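Local coordinates for protein 7beta-hydroxysteroid dehydrogenase (Collinsella aerofaciens ATCC 25986, PDB 5GT9) that reduces the 7-oxo group of 7-oxolithocholate with NADPH, yielding the bile acid ursodeoxycholate, at residues B[15-20]-B[43-48]; B[82-87]-B[133-138]; B[92-97]-B[112-117]; B[182-187]-B[231-236]. All coordinates share one frame; numbering follows the deposited sequence.

Interaction 1: B[15-20]-B[43-48]. With NAP (NADP nicotinamide-adenine-dinucleotide phosphate), chain D.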
# COMPACT_ATOMS: atom_id res chain seq x y z
N GLY B 15 14.00 -16.96 11.52
CA GLY B 15 14.36 -16.14 10.33
C GLY B 15 14.84 -14.85 10.83
O GLY B 15 14.12 -13.85 10.83
N ALA B 16 16.10 -14.83 11.29
CA ALA B 16 16.51 -13.79 12.21
C ALA B 16 17.51 -12.79 11.68
O ALA B 16 17.81 -11.78 12.37
CB ALA B 16 17.06 -14.46 13.44
N THR B 17 18.07 -13.04 10.49
CA THR B 17 19.38 -12.47 10.14
C THR B 17 19.33 -10.97 9.89
O THR B 17 20.20 -10.24 10.30
CB THR B 17 19.99 -13.20 8.94
OG1 THR B 17 19.86 -14.62 9.17
CG2 THR B 17 21.48 -12.83 8.75
N GLU B 18 18.27 -10.53 9.21
CA GLU B 18 18.18 -9.17 8.73
C GLU B 18 16.71 -8.79 8.81
O GLU B 18 15.85 -9.57 9.27
CB GLU B 18 18.64 -9.03 7.26
CG GLU B 18 20.15 -8.93 7.06
CD GLU B 18 20.61 -8.77 5.60
OE1 GLU B 18 20.10 -9.46 4.68
OE2 GLU B 18 21.52 -7.94 5.36
N GLY B 19 16.48 -7.52 8.52
CA GLY B 19 15.12 -7.02 8.29
C GLY B 19 14.22 -7.16 9.51
O GLY B 19 14.59 -6.72 10.59
N VAL B 20 13.01 -7.70 9.31
CA VAL B 20 12.01 -7.87 10.39
C VAL B 20 12.53 -8.85 11.42
O VAL B 20 12.36 -8.63 12.65
CB VAL B 20 10.64 -8.34 9.80
CG1 VAL B 20 9.64 -8.62 10.93
CG2 VAL B 20 10.02 -7.33 8.86
N GLU B 43 27.40 -17.02 9.62
CA GLU B 43 28.38 -15.97 9.95
C GLU B 43 27.70 -14.65 10.28
O GLU B 43 27.96 -14.05 11.30
CB GLU B 43 29.37 -15.72 8.81
CG GLU B 43 30.58 -14.94 9.28
CD GLU B 43 31.03 -13.88 8.30
OE1 GLU B 43 32.14 -14.04 7.74
OE2 GLU B 43 30.29 -12.88 8.08
N LYS B 44 26.75 -14.24 9.43
CA LYS B 44 26.03 -13.02 9.67
C LYS B 44 25.25 -13.10 11.01
O LYS B 44 25.17 -12.10 11.74
CB LYS B 44 25.10 -12.80 8.47
CG LYS B 44 24.81 -11.39 8.14
CD LYS B 44 24.72 -11.20 6.64
CE LYS B 44 24.37 -9.77 6.29
NZ LYS B 44 23.41 -9.18 7.25
N LEU B 45 24.67 -14.24 11.32
CA LEU B 45 23.95 -14.41 12.58
C LEU B 45 24.92 -14.24 13.78
O LEU B 45 24.55 -13.68 14.81
CB LEU B 45 23.28 -15.79 12.64
CG LEU B 45 21.99 -15.90 11.75
CD1 LEU B 45 21.63 -17.31 11.40
CD2 LEU B 45 20.81 -15.18 12.35
N ASN B 46 26.10 -14.84 13.68
CA ASN B 46 27.14 -14.67 14.71
C ASN B 46 27.50 -13.21 14.94
O ASN B 46 27.72 -12.78 16.09
CB ASN B 46 28.40 -15.46 14.32
CG ASN B 46 28.24 -16.93 14.56
OD1 ASN B 46 27.49 -17.33 15.42
ND2 ASN B 46 28.97 -17.74 13.81
N VAL B 47 27.60 -12.43 13.86
CA VAL B 47 27.93 -11.02 14.01
C VAL B 47 26.80 -10.28 14.73
O VAL B 47 27.02 -9.59 15.70
CB VAL B 47 28.24 -10.34 12.66
CG1 VAL B 47 28.40 -8.86 12.84
CG2 VAL B 47 29.48 -10.93 12.01
N LEU B 48 25.56 -10.48 14.26
CA LEU B 48 24.38 -9.98 14.96
C LEU B 48 24.31 -10.39 16.41
O LEU B 48 23.99 -9.58 17.28
CB LEU B 48 23.10 -10.44 14.24
CG LEU B 48 21.81 -9.91 14.84
CD1 LEU B 48 21.79 -8.42 14.92
CD2 LEU B 48 20.65 -10.42 13.98
PA NAP D . 13.45 -10.39 6.29
O1A NAP D . 12.77 -9.48 7.28
O2A NAP D . 14.87 -10.08 5.93
O5B NAP D . 13.44 -11.90 6.84
C5B NAP D . 14.19 -12.21 7.99
C4B NAP D . 15.18 -13.34 7.73
O4B NAP D . 14.56 -14.61 7.63
C3B NAP D . 15.94 -13.15 6.45
O3B NAP D . 16.92 -12.14 6.61
C2B NAP D . 16.46 -14.54 6.19
O2B NAP D . 17.87 -14.58 6.53
C1B NAP D . 15.54 -15.42 7.04
N9A NAP D . 15.07 -16.48 6.18
C8A NAP D . 14.48 -16.37 4.93
N7A NAP D . 14.27 -17.59 4.43
C5A NAP D . 14.69 -18.49 5.31
C6A NAP D . 14.82 -19.91 5.33
N6A NAP D . 14.34 -20.71 4.31
N1A NAP D . 15.30 -20.44 6.45
C2A NAP D . 15.76 -19.71 7.51
N3A NAP D . 15.70 -18.40 7.53
C4A NAP D . 15.20 -17.75 6.47
O3 NAP D . 12.67 -10.77 4.92
PN NAP D . 11.31 -10.22 4.28
O1N NAP D . 11.23 -10.81 2.87
O2N NAP D . 11.29 -8.72 4.52
O5D NAP D . 10.20 -11.04 5.10
C5D NAP D . 10.05 -10.87 6.51
C4D NAP D . 8.56 -11.11 6.83
O4D NAP D . 7.83 -9.90 6.55
C3D NAP D . 7.91 -12.21 6.03
O3D NAP D . 7.09 -13.01 6.85
C2D NAP D . 7.12 -11.49 4.97
O2D NAP D . 6.03 -12.22 4.43
C1D NAP D . 6.73 -10.19 5.69
N1N NAP D . 6.49 -9.11 4.71
C2N NAP D . 7.54 -8.32 4.34
C3N NAP D . 7.35 -7.33 3.39
C7N NAP D . 8.45 -6.42 2.97
O7N NAP D . 8.09 -5.45 2.33
N7N NAP D . 9.75 -6.58 3.38
C4N NAP D . 6.08 -7.13 2.88
C5N NAP D . 5.01 -7.88 3.33
C6N NAP D . 5.27 -8.93 4.23
P2B NAP D . 18.84 -15.79 5.97
O1X NAP D . 20.19 -15.60 6.66
O2X NAP D . 18.28 -17.09 6.27
O3X NAP D . 19.00 -15.46 4.49
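The Thr17 hydroxyl donates a 2.7 Å hydrogen bond from OG1 to O1X of the NADP 2'-phosphate, and CD2 of Leu45 packs on the same OG1 at 3.4 Å. The torsion of Thr17 (chi1 -47°) sets CG2 opposite the backbone N. This methyl meets CB of Lys44 at 3.6 Å, and the two side chains cross at about a right angle. The Lys44 chain then bends at chi2 and chi4. Its NZ ends 2.9 Å from OE2 of Glu18, a salt bridge whose hydrogen bond is weak. The other oxygen of Glu18, OE1, pairs with Arg41. A glutamine here would probably leave Lys44 and Arg41 without this negative partner. Among the apolar groups, CD2 of Leu48 rests near the carbonyl O of Ala16, and CB of Ala16 touches CD2 of Leu45. Further along the glycine-rich turn, Val20 N donates to O1A of the NADP diphosphate at 2.7 Å. At Gly15 and Gly19 a side chain would collide with the cofactor. Helix 42-56 thus backs the turn that holds NADP, and the direct bond to the 2'-phosphate fits a preference for NADP over NAD.

Interaction 2: B[82-87]-B[133-138]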
# COMPACT_ATOMS: atom_id res chain seq x y z
N GLY B 82 15.57 -27.92 26.77
CA GLY B 82 16.25 -27.64 28.03
C GLY B 82 16.22 -26.18 28.41
O GLY B 82 16.45 -25.85 29.56
N LEU B 83 15.99 -25.30 27.43
CA LEU B 83 15.86 -23.87 27.70
C LEU B 83 14.49 -23.53 28.23
O LEU B 83 13.50 -24.10 27.78
CB LEU B 83 16.14 -23.07 26.42
CG LEU B 83 17.50 -23.29 25.76
CD1 LEU B 83 17.60 -22.37 24.55
CD2 LEU B 83 18.65 -23.00 26.72
N ASP B 84 14.40 -22.54 29.12
CA ASP B 84 13.11 -21.97 29.49
C ASP B 84 12.64 -21.04 28.38
O ASP B 84 13.23 -20.01 28.17
CB ASP B 84 13.20 -21.18 30.77
CG ASP B 84 11.87 -20.77 31.30
OD1 ASP B 84 11.19 -21.59 31.94
OD2 ASP B 84 11.44 -19.60 31.09
N MET B 85 11.61 -21.45 27.67
CA MET B 85 11.18 -20.76 26.49
C MET B 85 10.02 -19.90 26.83
O MET B 85 9.09 -20.33 27.49
CB MET B 85 10.75 -21.76 25.39
CG MET B 85 11.89 -22.62 24.86
SD MET B 85 13.34 -21.78 24.29
CE MET B 85 12.75 -20.71 22.95
N GLY B 86 10.05 -18.66 26.35
CA GLY B 86 8.95 -17.75 26.52
C GLY B 86 8.30 -17.10 25.30
O GLY B 86 7.21 -16.54 25.43
N PHE B 87 8.99 -17.12 24.17
CA PHE B 87 8.55 -16.43 22.98
C PHE B 87 9.00 -17.17 21.70
O PHE B 87 10.10 -17.73 21.60
CB PHE B 87 9.09 -15.02 22.94
CG PHE B 87 8.65 -14.21 21.75
CD1 PHE B 87 7.38 -13.57 21.74
CD2 PHE B 87 9.46 -14.07 20.66
CE1 PHE B 87 6.99 -12.79 20.66
CE2 PHE B 87 9.04 -13.29 19.58
CZ PHE B 87 7.83 -12.64 19.60
N GLN B 133 2.95 -24.94 30.40
CA GLN B 133 3.49 -24.09 31.52
C GLN B 133 2.59 -22.85 31.72
O GLN B 133 2.83 -22.02 32.58
CB GLN B 133 4.92 -23.73 31.27
CG GLN B 133 5.13 -22.70 30.15
CD GLN B 133 6.55 -22.55 29.72
OE1 GLN B 133 7.41 -23.35 30.04
NE2 GLN B 133 6.82 -21.49 28.91
N ASP B 134 1.52 -22.74 30.97
CA ASP B 134 0.62 -21.62 31.03
C ASP B 134 1.33 -20.28 31.05
O ASP B 134 0.93 -19.37 31.77
CB ASP B 134 -0.37 -21.68 32.19
CG ASP B 134 -1.54 -20.77 32.00
OD1 ASP B 134 -1.99 -20.51 30.85
OD2 ASP B 134 -2.08 -20.26 32.98
N ARG B 135 2.33 -20.16 30.20
CA ARG B 135 2.95 -18.89 29.95
C ARG B 135 3.78 -18.90 28.64
O ARG B 135 4.48 -19.82 28.33
CB ARG B 135 3.83 -18.49 31.15
CG ARG B 135 5.13 -19.13 31.24
CD ARG B 135 5.95 -18.53 32.34
NE ARG B 135 6.77 -19.59 32.89
CZ ARG B 135 7.93 -19.99 32.39
NH1 ARG B 135 8.44 -19.42 31.28
NH2 ARG B 135 8.59 -20.98 32.98
N GLY B 136 3.68 -17.82 27.87
CA GLY B 136 4.44 -17.77 26.65
C GLY B 136 3.81 -16.77 25.72
O GLY B 136 2.71 -16.32 25.92
N ALA B 137 4.54 -16.43 24.67
CA ALA B 137 4.00 -15.59 23.65
C ALA B 137 4.46 -15.97 22.23
O ALA B 137 5.53 -16.45 22.05
CB ALA B 137 4.36 -14.15 23.95
N VAL B 138 3.55 -15.82 21.27
CA VAL B 138 3.84 -16.00 19.88
C VAL B 138 3.36 -14.79 19.07
O VAL B 138 2.23 -14.39 19.21
CB VAL B 138 3.20 -17.26 19.34
CG1 VAL B 138 3.60 -17.44 17.90
CG2 VAL B 138 3.59 -18.51 20.14
O HOH W 1 9.92 -23.58 28.80
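Gln133 reaches across to Met85 with an extended side chain. CB leads to CG, which lies between the backbone N and the carbonyl carbon (chi1 73°). CD then comes to rest over the centre of the Arg135 guanidinium, 3.9 Å above its plane. At the tip, OE1 accepts from a water that also accepts from Met85 N. NE2 uses both its hydrogens: one goes to Met85 O at 2.9 Å, the other to Arg135 O at 2.9 Å. The two acceptors lie in the amide plane, so the amide cannot easily turn.

Below it, Arg135 grips Asp84 end-on. NH2 meets the syn lone pair of OD1 at 2.9 Å and 171°, and NH1 reaches OD2 at 3.0 Å. The two planes are nearly coplanar. NH1 also bonds Tyr7 O, and OD2 accepts from Glu9 N. An alanine in place of Asp84 would probably leave the Arg135 charge without its mate and Glu9 N without this acceptor.

Further in, Ala137 N donates to Gly86 O at 2.8 Å. CD1 of Phe87 packs on CB of Ala137 at 3.8 Å, on the side of the sheet facing helix 19-30. Strands 85-90 and 136-143 run parallel as neighbours and are joined through helix 105-133. This is the beta-alpha-beta crossover of a Rossmann fold.

Interaction 3: B[92-97]-B[112-117]. With NAP (NADP nicotinamide-adenine-dinucleotide phosphate), chain D.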
# COMPACT_ATOMS: atom_id res chain seq x y z
N ALA B 92 10.38 -15.74 8.69
CA ALA B 92 10.88 -16.09 7.33
C ALA B 92 9.70 -16.29 6.36
O ALA B 92 8.67 -16.80 6.71
CB ALA B 92 11.70 -17.37 7.33
N CYS B 93 9.98 -15.96 5.10
CA CYS B 93 9.04 -16.31 4.03
C CYS B 93 9.84 -16.68 2.79
O CYS B 93 11.01 -16.36 2.67
CB CYS B 93 8.12 -15.10 3.80
SG CYS B 93 8.84 -13.81 2.79
N LEU B 94 9.19 -17.34 1.86
CA LEU B 94 9.75 -17.59 0.53
C LEU B 94 8.67 -17.35 -0.49
O LEU B 94 7.52 -17.82 -0.33
CB LEU B 94 10.23 -19.05 0.40
CG LEU B 94 10.80 -19.44 -0.98
CD1 LEU B 94 12.03 -18.65 -1.32
CD2 LEU B 94 11.12 -20.91 -0.99
N HIS B 95 9.02 -16.61 -1.53
CA HIS B 95 8.13 -16.56 -2.68
C HIS B 95 8.93 -16.62 -3.97
O HIS B 95 10.17 -16.77 -3.92
CB HIS B 95 7.21 -15.36 -2.55
CG HIS B 95 7.91 -14.04 -2.39
ND1 HIS B 95 8.65 -13.46 -3.40
CD2 HIS B 95 8.04 -13.21 -1.32
CE1 HIS B 95 9.17 -12.32 -2.97
NE2 HIS B 95 8.80 -12.15 -1.71
N SER B 96 8.25 -16.69 -5.11
CA SER B 96 8.91 -17.02 -6.36
C SER B 96 7.99 -16.58 -7.46
O SER B 96 6.94 -17.12 -7.60
CB SER B 96 9.17 -18.53 -6.46
OG SER B 96 10.09 -18.78 -7.56
N PHE B 97 8.43 -15.61 -8.25
CA PHE B 97 7.64 -15.06 -9.33
C PHE B 97 7.33 -16.06 -10.41
O PHE B 97 8.20 -16.74 -10.91
CB PHE B 97 8.37 -13.86 -9.93
CG PHE B 97 7.71 -13.29 -11.15
CD1 PHE B 97 6.57 -12.47 -11.01
CD2 PHE B 97 8.20 -13.57 -12.42
CE1 PHE B 97 5.97 -11.95 -12.15
CE2 PHE B 97 7.58 -13.07 -13.54
CZ PHE B 97 6.47 -12.24 -13.40
N ILE B 112 6.00 -24.44 0.16
CA ILE B 112 5.19 -25.17 1.12
C ILE B 112 5.99 -25.38 2.43
O ILE B 112 5.44 -25.22 3.54
CB ILE B 112 4.74 -26.57 0.55
CG1 ILE B 112 3.61 -26.34 -0.43
CG2 ILE B 112 4.25 -27.49 1.67
CD1 ILE B 112 3.37 -27.52 -1.35
N ASN B 113 7.26 -25.69 2.30
CA ASN B 113 8.06 -25.91 3.48
C ASN B 113 8.27 -24.67 4.29
O ASN B 113 8.08 -24.70 5.54
CB ASN B 113 9.36 -26.62 3.13
CG ASN B 113 9.17 -28.09 2.79
OD1 ASN B 113 8.20 -28.69 3.19
ND2 ASN B 113 10.14 -28.68 2.09
N VAL B 114 8.58 -23.54 3.63
CA VAL B 114 8.88 -22.32 4.42
C VAL B 114 7.61 -21.76 5.05
O VAL B 114 7.54 -21.48 6.25
CB VAL B 114 9.56 -21.20 3.60
CG1 VAL B 114 9.81 -19.97 4.43
CG2 VAL B 114 10.91 -21.69 3.02
N ASN B 115 6.59 -21.63 4.22
CA ASN B 115 5.40 -20.89 4.64
C ASN B 115 4.34 -21.69 5.39
O ASN B 115 3.48 -21.08 6.05
CB ASN B 115 4.74 -20.20 3.49
CG ASN B 115 5.69 -19.34 2.67
OD1 ASN B 115 6.52 -18.59 3.20
ND2 ASN B 115 5.56 -19.42 1.39
N VAL B 116 4.35 -23.03 5.26
CA VAL B 116 3.34 -23.88 5.82
C VAL B 116 3.94 -24.91 6.76
O VAL B 116 3.53 -24.99 7.96
CB VAL B 116 2.44 -24.59 4.72
CG1 VAL B 116 1.38 -25.45 5.31
CG2 VAL B 116 1.77 -23.53 3.87
N VAL B 117 4.81 -25.77 6.24
CA VAL B 117 5.18 -26.99 7.04
C VAL B 117 6.11 -26.62 8.20
O VAL B 117 5.83 -27.01 9.34
CB VAL B 117 5.77 -28.09 6.16
CG1 VAL B 117 6.25 -29.30 7.02
CG2 VAL B 117 4.71 -28.53 5.16
PA NAP D . 13.45 -10.39 6.29
O1A NAP D . 12.77 -9.48 7.28
O2A NAP D . 14.87 -10.08 5.93
O5B NAP D . 13.44 -11.90 6.84
C5B NAP D . 14.19 -12.21 7.99
C4B NAP D . 15.18 -13.34 7.73
O4B NAP D . 14.56 -14.61 7.63
C3B NAP D . 15.94 -13.15 6.45
O3B NAP D . 16.92 -12.14 6.61
C2B NAP D . 16.46 -14.54 6.19
O2B NAP D . 17.87 -14.58 6.53
C1B NAP D . 15.54 -15.42 7.04
N9A NAP D . 15.07 -16.48 6.18
C8A NAP D . 14.48 -16.37 4.93
N7A NAP D . 14.27 -17.59 4.43
C5A NAP D . 14.69 -18.49 5.31
C6A NAP D . 14.82 -19.91 5.33
N6A NAP D . 14.34 -20.71 4.31
N1A NAP D . 15.30 -20.44 6.45
C2A NAP D . 15.76 -19.71 7.51
N3A NAP D . 15.70 -18.40 7.53
C4A NAP D . 15.20 -17.75 6.47
O3 NAP D . 12.67 -10.77 4.92
PN NAP D . 11.31 -10.22 4.28
O1N NAP D . 11.23 -10.81 2.87
O2N NAP D . 11.29 -8.72 4.52
O5D NAP D . 10.20 -11.04 5.10
C5D NAP D . 10.05 -10.87 6.51
C4D NAP D . 8.56 -11.11 6.83
O4D NAP D . 7.83 -9.90 6.55
C3D NAP D . 7.91 -12.21 6.03
O3D NAP D . 7.09 -13.01 6.85
C2D NAP D . 7.12 -11.49 4.97
O2D NAP D . 6.03 -12.22 4.43
C1D NAP D . 6.73 -10.19 5.69
N1N NAP D . 6.49 -9.11 4.71
C2N NAP D . 7.54 -8.32 4.34
C3N NAP D . 7.35 -7.33 3.39
C7N NAP D . 8.45 -6.42 2.97
O7N NAP D . 8.09 -5.45 2.33
N7N NAP D . 9.75 -6.58 3.38
C4N NAP D . 6.08 -7.13 2.88
C5N NAP D . 5.01 -7.88 3.33
C6N NAP D . 5.27 -8.93 4.23
P2B NAP D . 18.84 -15.79 5.97
O1X NAP D . 20.19 -15.60 6.66
O2X NAP D . 18.28 -17.09 6.27
O3X NAP D . 19.00 -15.46 4.49
O HOH W 2 6.15 -17.21 5.69
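Asn115 and Leu94 form the tight part of this contact. The Asn115 amide pairs with both polar backbone atoms of Leu94. ND2 donates to Leu94 O at 3.1 Å, nearly straight at 174°, with the acceptor in the amide plane. OD1 accepts from Leu94 N at 3.2 Å. CG of Asn115 lies opposite its own carbonyl carbon (chi1 -51°), which carries the amide from the helix to the loop. With two bonds on one flat group, its rotation is fixed.

Val114 packs beside it. CG1 packs on the backbone at Cys93 C and Leu94 N. CG2 meets CB of Leu94 at 3.8 Å, and the two side chains cross at about a right angle. CG2 also lies 3.8 Å from N6A of the NADP adenine. Ala92 CB packs on the adenine at C4A, and Cys93 CB lies near O2D of the nicotinamide ribose.

The looser side has a water, 2.7 Å from Ala92 O and 2.9 Å from OD1 of Asn115. Beyond Leu94 the loop no longer touches residues 112-117. His95 packs on Pro199 of the second subunit and Phe97 on Gln203 of that subunit.

The helix widens here into a pi-type turn, in which Ile112 O accepts from both Val116 N and Val117 N. An asparagine at this place on the helix recalls the one kept in many classical SDR enzymes. Its amide satisfies the loop backbone, and so probably helps to keep Ala92 and Cys93 in place against the cofactor.

Interaction 4: B[182-187]-B[231-236]. With NAP (NADP nicotinamide-adenine-dinucleotide phosphate), chain D.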
# COMPACT_ATOMS: atom_id res chain seq x y z
N GLU B 182 -0.48 -13.46 18.73
CA GLU B 182 -0.88 -12.41 17.81
C GLU B 182 -0.28 -12.71 16.43
O GLU B 182 0.80 -13.29 16.34
CB GLU B 182 -0.31 -11.06 18.25
CG GLU B 182 -0.77 -9.87 17.43
CD GLU B 182 0.05 -8.65 17.72
OE1 GLU B 182 0.39 -8.39 18.91
OE2 GLU B 182 0.44 -7.96 16.73
N VAL B 183 -1.00 -12.30 15.40
CA VAL B 183 -0.41 -12.25 14.04
C VAL B 183 -0.36 -10.80 13.68
O VAL B 183 -1.36 -10.08 13.85
CB VAL B 183 -1.19 -13.13 13.01
CG1 VAL B 183 -2.70 -12.94 13.03
CG2 VAL B 183 -0.64 -12.92 11.60
N ILE B 184 0.77 -10.40 13.13
CA ILE B 184 0.92 -9.03 12.58
C ILE B 184 1.21 -9.14 11.10
O ILE B 184 2.12 -9.90 10.66
CB ILE B 184 2.01 -8.20 13.31
CG1 ILE B 184 1.91 -6.72 12.79
CG2 ILE B 184 3.38 -8.80 13.13
CD1 ILE B 184 2.19 -5.67 13.80
N THR B 185 0.37 -8.45 10.32
CA THR B 185 0.32 -8.55 8.85
C THR B 185 1.03 -7.31 8.31
O THR B 185 0.62 -6.19 8.62
CB THR B 185 -1.13 -8.59 8.37
OG1 THR B 185 -1.72 -9.84 8.82
CG2 THR B 185 -1.21 -8.50 6.87
N LEU B 186 2.18 -7.52 7.66
CA LEU B 186 2.94 -6.44 7.09
C LEU B 186 2.57 -6.10 5.64
O LEU B 186 2.21 -6.96 4.86
CB LEU B 186 4.45 -6.81 7.15
CG LEU B 186 5.02 -7.14 8.52
CD1 LEU B 186 6.54 -7.14 8.50
CD2 LEU B 186 4.49 -6.35 9.66
N GLY B 187 2.70 -4.82 5.32
CA GLY B 187 2.83 -4.38 3.97
C GLY B 187 4.29 -4.09 3.70
O GLY B 187 5.19 -4.59 4.37
N VAL B 231 -3.48 -7.98 13.74
CA VAL B 231 -3.10 -6.58 13.60
C VAL B 231 -2.50 -6.42 12.23
O VAL B 231 -1.74 -7.30 11.78
CB VAL B 231 -2.03 -6.25 14.64
CG1 VAL B 231 -1.49 -4.82 14.46
CG2 VAL B 231 -2.63 -6.36 16.02
N ILE B 232 -2.80 -5.31 11.58
CA ILE B 232 -2.17 -4.91 10.30
C ILE B 232 -1.27 -3.73 10.64
O ILE B 232 -1.73 -2.71 11.18
CB ILE B 232 -3.23 -4.52 9.27
CG1 ILE B 232 -4.13 -5.72 8.94
CG2 ILE B 232 -2.58 -4.01 8.01
CD1 ILE B 232 -5.44 -5.38 8.27
N ALA B 233 0.05 -3.86 10.37
CA ALA B 233 1.01 -2.89 10.80
C ALA B 233 0.83 -1.59 10.00
O ALA B 233 0.83 -1.61 8.77
CB ALA B 233 2.43 -3.41 10.62
N GLY B 234 0.70 -0.51 10.75
CA GLY B 234 0.65 0.85 10.19
C GLY B 234 -0.78 1.24 9.84
O GLY B 234 -1.53 0.47 9.25
N GLN B 235 -1.15 2.46 10.17
CA GLN B 235 -2.52 2.90 9.93
C GLN B 235 -2.92 2.87 8.50
O GLN B 235 -4.07 2.61 8.13
CB GLN B 235 -2.71 4.31 10.50
CG GLN B 235 -4.18 4.69 10.65
CD GLN B 235 -5.00 3.82 11.63
OE1 GLN B 235 -4.56 3.48 12.75
NE2 GLN B 235 -6.26 3.52 11.24
N ARG B 236 -2.00 3.24 7.63
CA ARG B 236 -2.29 3.31 6.24
C ARG B 236 -2.64 1.95 5.64
O ARG B 236 -3.57 1.82 4.88
CB ARG B 236 -1.09 3.89 5.60
CG ARG B 236 -0.93 3.62 4.18
CD ARG B 236 0.03 4.69 3.73
NE ARG B 236 -0.45 5.31 2.53
CZ ARG B 236 0.24 6.21 1.86
NH1 ARG B 236 -0.27 6.71 0.77
NH2 ARG B 236 1.43 6.60 2.30
PA NAP D . 13.45 -10.39 6.29
O1A NAP D . 12.77 -9.48 7.28
O2A NAP D . 14.87 -10.08 5.93
O5B NAP D . 13.44 -11.90 6.84
C5B NAP D . 14.19 -12.21 7.99
C4B NAP D . 15.18 -13.34 7.73
O4B NAP D . 14.56 -14.61 7.63
C3B NAP D . 15.94 -13.15 6.45
O3B NAP D . 16.92 -12.14 6.61
C2B NAP D . 16.46 -14.54 6.19
O2B NAP D . 17.87 -14.58 6.53
C1B NAP D . 15.54 -15.42 7.04
N9A NAP D . 15.07 -16.48 6.18
C8A NAP D . 14.48 -16.37 4.93
N7A NAP D . 14.27 -17.59 4.43
C5A NAP D . 14.69 -18.49 5.31
C6A NAP D . 14.82 -19.91 5.33
N6A NAP D . 14.34 -20.71 4.31
N1A NAP D . 15.30 -20.44 6.45
C2A NAP D . 15.76 -19.71 7.51
N3A NAP D . 15.70 -18.40 7.53
C4A NAP D . 15.20 -17.75 6.47
O3 NAP D . 12.67 -10.77 4.92
PN NAP D . 11.31 -10.22 4.28
O1N NAP D . 11.23 -10.81 2.87
O2N NAP D . 11.29 -8.72 4.52
O5D NAP D . 10.20 -11.04 5.10
C5D NAP D . 10.05 -10.87 6.51
C4D NAP D . 8.56 -11.11 6.83
O4D NAP D . 7.83 -9.90 6.55
C3D NAP D . 7.91 -12.21 6.03
O3D NAP D . 7.09 -13.01 6.85
C2D NAP D . 7.12 -11.49 4.97
O2D NAP D . 6.03 -12.22 4.43
C1D NAP D . 6.73 -10.19 5.69
N1N NAP D . 6.49 -9.11 4.71
C2N NAP D . 7.54 -8.32 4.34
C3N NAP D . 7.35 -7.33 3.39
C7N NAP D . 8.45 -6.42 2.97
O7N NAP D . 8.09 -5.45 2.33
N7N NAP D . 9.75 -6.58 3.38
C4N NAP D . 6.08 -7.13 2.88
C5N NAP D . 5.01 -7.88 3.33
C6N NAP D . 5.27 -8.93 4.23
P2B NAP D . 18.84 -15.79 5.97
O1X NAP D . 20.19 -15.60 6.66
O2X NAP D . 18.28 -17.09 6.27
O3X NAP D . 19.00 -15.46 4.49
O HOH W 3 -3.23 -9.54 10.71
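The carboxylate of Glu182 turns a face to Val231, whose CG2 sits above the plane over OE2 at 3.5 Å. Its chain is extended, with CG opposite the backbone N (chi1 -175°). OE2 is buried and has no polar partner anywhere in the model. At the other end of the strand lies the nicotinamide ring of NADP. CB of Leu186 stands over one face of it, 3.7 Å from C6N. Gly187 O approaches from the same side, 3.1 Å from C4N.

Between these ends, strands 179-186 and 230-232 pair in parallel. Val231 N donates to Val183 O at 3.0 Å, and Val231 O accepts from Thr185 N at 2.8 Å. The ladder closes with Ala233 N donating to Thr185 O at 3.0 Å. On the side facing helix 214-224, CD1 of Ile184 touches both CG1 of Val231 and CB of Ala233. That CB also meets CD2 of Leu186 at 3.7 Å. Thr185 and Ile232 point to the other side, where Leu164 of helix 154-173 packs on Thr185.

After Ala233 the chain turns. Gly234, with positive phi, is the N-cap of helix 235-247. Its N bonds Glu220, and Arg236 forms a salt bridge with Glu18 of the second subunit. The 27 C-terminal residues, which begin in this helix, are required for activity.

Strand 230-232 is the outermost strand on this side of the chain's sheet, and just past the last rung Leu186 and Gly187 come up against the nicotinamide. A Glu182 carboxylate met by carbon at OE2 is likely to hold a proton more readily than one in water.

How the interactions relate
Three of the four contacts meet around one NADP. Interaction 1 takes the 2'-phosphate and diphosphate, interaction 3 the adenine and nicotinamide ribose, and interaction 4 the nicotinamide. Interaction 1 touches both of the others beside the cofactor: Gly15 CA lies 4.2 Å from Ala92 CB, and Val20 CG2 lies 3.5 Å from Leu186 CD1. Interactions 3 and 4 stay about 9 Å apart at their nearest atoms, though both reach the second subunit. Interaction 2 sits apart, with its centre about 22 Å from that of interaction 1. It is linked to interaction 4 through the sheet, where Val138 O and Glu182 N, 2.9 Å apart, probably share a hydrogen bond. Interaction 3 is nested in the chain loop that interaction 2 closes.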